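Long-range contact in aminoglycoside phosphotransferase (Mycobacterium smegmatis, PDB 6EF6), which phosphorylates (S)-1-amino-2-propanol as the kinase of a bacterial microcompartment that handles aminoacetone: residues P100-T113 with V122-G134. Residues are numbered along the deposited sequence; the frame is centred on the assembly and turned at random.
With BEZ (benzoic acid), chain B.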
loop_
_atom_site.group_PDB
_atom_site.type_symbol
_atom_site.label_atom_id
_atom_site.label_comp_id
_atom_site.label_asym_id
_atom_site.label_seq_id
_atom_site.Cartn_x
_atom_site.Cartn_y
_atom_site.Cartn_z
ATOM N N PRO A 100 -12.100 5.439 4.591
ATOM C CA PRO A 100 -12.170 6.439 5.665
ATOM C C PRO A 100 -12.916 7.688 5.237
ATOM O O PRO A 100 -12.929 8.061 4.063
ATOM C CB PRO A 100 -10.703 6.775 5.942
ATOM C CG PRO A 100 -9.909 5.583 5.344
ATOM C CD PRO A 100 -10.711 5.240 4.132
ATOM N N THR A 101 -13.510 8.351 6.233
ATOM C CA THR A 101 -14.185 9.632 6.062
ATOM C C THR A 101 -13.346 10.737 6.685
ATOM O O THR A 101 -13.007 10.682 7.869
ATOM C CB THR A 101 -15.548 9.623 6.744
ATOM O OG1 THR A 101 -16.380 8.612 6.149
ATOM C CG2 THR A 101 -16.231 10.958 6.570
ATOM N N VAL A 102 -13.039 11.760 5.894
ATOM C CA VAL A 102 -12.215 12.846 6.385
ATOM C C VAL A 102 -13.024 13.711 7.353
ATOM O O VAL A 102 -14.213 13.981 7.134
ATOM C CB VAL A 102 -11.700 13.662 5.186
ATOM C CG1 VAL A 102 -11.040 14.958 5.681
ATOM C CG2 VAL A 102 -10.729 12.868 4.377
ATOM N N VAL A 103 -12.383 14.133 8.439
ATOM C CA VAL A 103 -12.942 15.122 9.369
ATOM C C VAL A 103 -12.329 16.473 9.012
ATOM O O VAL A 103 -11.122 16.657 9.211
ATOM C CB VAL A 103 -12.617 14.754 10.821
ATOM C CG1 VAL A 103 -13.049 15.871 11.802
ATOM C CG2 VAL A 103 -13.278 13.474 11.175
ATOM N N PRO A 104 -13.094 17.423 8.493
ATOM C CA PRO A 104 -12.496 18.726 8.197
ATOM C C PRO A 104 -12.101 19.477 9.457
ATOM O O PRO A 104 -12.691 19.310 10.529
ATOM C CB PRO A 104 -13.608 19.474 7.450
ATOM C CG PRO A 104 -14.476 18.392 6.889
ATOM C CD PRO A 104 -14.452 17.314 7.934
ATOM N N ALA A 105 -11.080 20.309 9.295
ATOM C CA ALA A 105 -10.608 21.177 10.364
ATOM C C ALA A 105 -11.635 22.271 10.627
ATOM O O ALA A 105 -12.666 22.373 9.940
ATOM C CB ALA A 105 -9.267 21.798 9.993
ATOM N N ARG A 106 -11.331 23.135 11.607
ATOM C CA ARG A 106 -12.310 24.126 12.037
ATOM C C ARG A 106 -12.568 25.197 10.988
ATOM O O ARG A 106 -13.554 25.930 11.107
ATOM C CB ARG A 106 -11.845 24.811 13.323
ATOM C CG ARG A 106 -11.877 23.914 14.513
ATOM C CD ARG A 106 -10.964 24.453 15.630
ATOM N NE ARG A 106 -11.212 25.859 15.984
ATOM C CZ ARG A 106 -12.230 26.273 16.734
ATOM N NH1 ARG A 106 -13.130 25.401 17.152
ATOM N NH2 ARG A 106 -12.382 27.553 17.030
ATOM N N ASP A 107 -11.696 25.312 9.989
ATOM C CA ASP A 107 -11.871 26.239 8.885
ATOM C C ASP A 107 -12.321 25.530 7.620
ATOM O O ASP A 107 -12.394 26.159 6.557
ATOM C CB ASP A 107 -10.570 26.991 8.593
ATOM C CG ASP A 107 -9.429 26.064 8.175
ATOM O OD1 ASP A 107 -9.603 24.849 8.226
ATOM O OD2 ASP A 107 -8.348 26.597 7.819
ATOM N N GLY A 108 -12.647 24.258 7.730
ATOM C CA GLY A 108 -13.219 23.514 6.626
ATOM C C GLY A 108 -12.219 22.794 5.762
ATOM O O GLY A 108 -12.626 22.073 4.842
ATOM N N ARG A 109 -10.936 22.949 5.997
ATOM C CA ARG A 109 -9.977 22.329 5.103
ATOM C C ARG A 109 -9.718 20.887 5.500
ATOM O O ARG A 109 -9.894 20.487 6.654
ATOM C CB ARG A 109 -8.712 23.166 5.051
ATOM C CG ARG A 109 -9.055 24.533 4.403
ATOM C CD ARG A 109 -7.935 25.550 4.424
ATOM N NE ARG A 109 -6.628 24.922 4.263
ATOM C CZ ARG A 109 -5.745 24.736 5.242
ATOM N NH1 ARG A 109 -4.585 24.148 4.977
ATOM N NH2 ARG A 109 -6.001 25.141 6.482
ATOM N N ARG A 110 -9.325 20.095 4.514
ATOM C CA ARG A 110 -9.123 18.674 4.736
ATOM C C ARG A 110 -7.709 18.338 5.166
ATOM O O ARG A 110 -7.511 17.355 5.879
ATOM C CB ARG A 110 -9.444 17.916 3.453
ATOM C CG ARG A 110 -10.886 18.069 3.043
ATOM C CD ARG A 110 -11.270 17.274 1.776
ATOM N NE ARG A 110 -10.476 17.687 0.637
ATOM C CZ ARG A 110 -10.506 17.045 -0.539
ATOM N NH1 ARG A 110 -11.339 16.036 -0.717
ATOM N NH2 ARG A 110 -9.719 17.450 -1.521
ATOM N N VAL A 111 -6.717 19.083 4.701
ATOM C CA VAL A 111 -5.317 18.847 5.048
ATOM C C VAL A 111 -4.835 20.012 5.898
ATOM O O VAL A 111 -4.812 21.156 5.431
ATOM C CB VAL A 111 -4.448 18.708 3.797
ATOM C CG1 VAL A 111 -3.005 18.340 4.211
ATOM C CG2 VAL A 111 -5.072 17.653 2.859
ATOM N N VAL A 112 -4.428 19.720 7.133
ATOM C CA VAL A 112 -3.871 20.724 8.042
ATOM C C VAL A 112 -2.358 20.627 7.962
ATOM O O VAL A 112 -1.797 19.554 8.196
ATOM C CB VAL A 112 -4.340 20.487 9.489
ATOM C CG1 VAL A 112 -3.596 21.394 10.456
ATOM C CG2 VAL A 112 -5.840 20.709 9.596
ATOM N N THR A 113 -1.693 21.748 7.694
ATOM C CA THR A 113 -0.239 21.805 7.674
ATOM C C THR A 113 0.221 22.541 8.912
ATOM O O THR A 113 -0.232 23.661 9.162
ATOM C CB THR A 113 0.262 22.543 6.430
ATOM O OG1 THR A 113 -0.167 21.845 5.257
ATOM C CG2 THR A 113 1.787 22.625 6.422
ATOM N N VAL A 122 10.853 21.310 7.856
ATOM C CA VAL A 122 9.803 21.773 6.950
ATOM C C VAL A 122 8.400 21.454 7.487
ATOM O O VAL A 122 8.230 20.533 8.281
ATOM C CB VAL A 122 9.983 21.200 5.516
ATOM C CG1 VAL A 122 11.291 21.696 4.901
ATOM C CG2 VAL A 122 9.914 19.667 5.521
ATOM N N PRO A 123 7.406 22.228 7.052
ATOM C CA PRO A 123 6.020 21.964 7.460
ATOM C C PRO A 123 5.580 20.512 7.254
ATOM O O PRO A 123 6.029 19.822 6.337
ATOM C CB PRO A 123 5.213 22.923 6.582
ATOM C CG PRO A 123 6.139 24.088 6.351
ATOM C CD PRO A 123 7.548 23.536 6.377
ATOM N N ARG A 124 4.680 20.056 8.130
ATOM C CA ARG A 124 4.152 18.699 8.130
ATOM C C ARG A 124 2.651 18.725 7.894
ATOM O O ARG A 124 1.942 19.565 8.464
ATOM C CB ARG A 124 4.403 18.052 9.494
ATOM C CG ARG A 124 5.854 18.156 9.937
ATOM C CD ARG A 124 6.706 17.247 9.098
ATOM N NE ARG A 124 6.267 15.877 9.258
ATOM C CZ ARG A 124 6.613 15.089 10.272
ATOM N NH1 ARG A 124 7.420 15.528 11.230
ATOM N NH2 ARG A 124 6.155 13.854 10.325
ATOM N N HIS A 125 2.179 17.802 7.069
ATOM C CA HIS A 125 0.771 17.716 6.720
ATOM C C HIS A 125 0.075 16.652 7.564
ATOM O O HIS A 125 0.659 15.607 7.898
ATOM C CB HIS A 125 0.624 17.427 5.220
ATOM C CG HIS A 125 1.548 18.249 4.374
ATOM N ND1 HIS A 125 1.549 19.629 4.397
ATOM C CD2 HIS A 125 2.525 17.887 3.508
ATOM C CE1 HIS A 125 2.489 20.080 3.587
ATOM N NE2 HIS A 125 3.084 19.044 3.023
ATOM N N VAL A 126 -1.175 16.939 7.919
ATOM C CA VAL A 126 -1.974 16.104 8.800
ATOM C C VAL A 126 -3.362 15.950 8.188
ATOM O O VAL A 126 -3.910 16.907 7.640
ATOM C CB VAL A 126 -2.032 16.761 10.201
ATOM C CG1 VAL A 126 -2.826 15.921 11.124
ATOM C CG2 VAL A 126 -0.603 16.965 10.741
ATOM N N VAL A 127 -3.927 14.749 8.265
ATOM C CA VAL A 127 -5.327 14.515 7.904
ATOM C C VAL A 127 -6.016 13.799 9.064
ATOM O O VAL A 127 -5.441 12.896 9.678
ATOM C CB VAL A 127 -5.484 13.729 6.572
ATOM C CG1 VAL A 127 -6.947 13.593 6.241
ATOM C CG2 VAL A 127 -4.735 14.398 5.464
ATOM N N HIS A 128 -7.233 14.227 9.388
ATOM C CA HIS A 128 -8.046 13.675 10.468
ATOM C C HIS A 128 -9.167 12.850 9.853
ATOM O O HIS A 128 -9.816 13.303 8.905
ATOM C CB HIS A 128 -8.608 14.827 11.294
ATOM C CG HIS A 128 -9.169 14.443 12.629
ATOM N ND1 HIS A 128 -9.679 15.391 13.490
ATOM C CD2 HIS A 128 -9.268 13.260 13.278
ATOM C CE1 HIS A 128 -10.088 14.811 14.600
ATOM N NE2 HIS A 128 -9.840 13.519 14.508
ATOM N N PHE A 129 -9.371 11.633 10.348
ATOM C CA PHE A 129 -10.411 10.741 9.851
ATOM C C PHE A 129 -11.359 10.326 10.972
ATOM O O PHE A 129 -10.967 10.278 12.147
ATOM C CB PHE A 129 -9.781 9.454 9.272
ATOM C CG PHE A 129 -8.876 9.685 8.077
ATOM C CD1 PHE A 129 -9.411 9.888 6.809
ATOM C CD2 PHE A 129 -7.487 9.664 8.224
ATOM C CE1 PHE A 129 -8.571 10.070 5.703
ATOM C CE2 PHE A 129 -6.641 9.865 7.143
ATOM C CZ PHE A 129 -7.181 10.039 5.865
ATOM N N GLU A 130 -12.589 9.946 10.598
ATOM C CA GLU A 130 -13.512 9.381 11.569
ATOM C C GLU A 130 -12.996 8.024 12.027
ATOM O O GLU A 130 -12.192 7.371 11.346
ATOM C CB GLU A 130 -14.920 9.246 10.984
ATOM C CG GLU A 130 -15.536 10.584 10.583
ATOM C CD GLU A 130 -17.003 10.499 10.197
ATOM O OE1 GLU A 130 -17.547 9.380 10.100
ATOM O OE2 GLU A 130 -17.609 11.570 9.975
ATOM N N MET A 131 -13.474 7.600 13.194
ATOM C CA MET A 131 -13.083 6.302 13.730
ATOM C C MET A 131 -13.448 5.199 12.728
ATOM O O MET A 131 -14.424 5.297 11.975
ATOM C CB MET A 131 -13.755 6.063 15.090
ATOM C CG MET A 131 -13.329 4.808 15.788
ATOM S SD MET A 131 -11.553 4.691 15.944
ATOM C CE MET A 131 -11.354 3.159 16.825
ATOM N N VAL A 132 -12.608 4.168 12.690
ATOM C CA VAL A 132 -12.768 3.016 11.807
ATOM C C VAL A 132 -12.848 1.770 12.676
ATOM O O VAL A 132 -11.987 1.559 13.535
ATOM C CB VAL A 132 -11.577 2.913 10.841
ATOM C CG1 VAL A 132 -11.644 1.596 10.044
ATOM C CG2 VAL A 132 -11.533 4.104 9.894
ATOM N N GLY A 133 -13.873 0.942 12.451
ATOM C CA GLY A 133 -13.964 -0.313 13.183
ATOM C C GLY A 133 -12.755 -1.196 12.922
ATOM O O GLY A 133 -12.429 -1.513 11.771
ATOM N N GLY A 134 -12.096 -1.617 13.996
ATOM C CA GLY A 134 -10.909 -2.436 13.915
ATOM C C GLY A 134 -9.643 -1.680 14.244
ATOM O O GLY A 134 -8.583 -2.306 14.386
HETATM C C BEZ B . -4.375 6.113 6.998
HETATM O O1 BEZ B . -4.637 6.554 5.879
HETATM O O2 BEZ B . -3.168 6.015 7.361
HETATM C C1 BEZ B . -5.504 5.706 7.883
HETATM C C2 BEZ B . -5.286 4.850 8.946
HETATM C C3 BEZ B . -6.352 4.485 9.760
HETATM C C4 BEZ B . -7.626 4.967 9.495
HETATM C C5 BEZ B . -7.839 5.831 8.425
HETATM C C6 BEZ B . -6.777 6.186 7.619
HETATM O O HOH W 1 -13.060 7.056 8.792
HETATM O O HOH W 2 -16.449 13.956 8.846
HETATM O O HOH W 3 -8.398 16.688 8.238
#
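Val112 and Val126 form an antiparallel hydrogen-bonded pair: Val112 N gives to Val126 O at 2.9 Å, and Val126 N returns a more bent bond, 135° at the hydrogen, to Val112 O. Beside it, Thr113 OG1 lies 2.9 Å from His125 ND1 and near the ring plane, a hydrogen bond in which either could donate. At the other end, around the single bridge of Val102 with Phe129, Glu130 N donates to Thr101 O, a water joins Thr101 N to Glu130 O, and Val103 N reaches His128 O at 2.7 Å from above the carbonyl plane. Where 100-113 bulges away through the Ala105-Gly108 turn, another water accepts from His128 N and donates to Val103 O and Arg110 O. CB of Val103 sits over a face of the His128 ring, whose NE2 is hydrogen-bonded to Ser66. With CG anti to the carbonyl carbon (chi1 -63°), the Phe129 ring takes Val127 CG1 over one face and benzoic acid C6 over the opposite one, both toward the rim; Pro100 CB is 3.5 Å from its CD1. Strands 112-114 and 124-130 form the hairpin edging the five-stranded kinase-like N-lobe sheet, 112-114 outermost and 64-70 beyond 124-130; Val126 meets helix 28-35, and His125 touches helix 78-94.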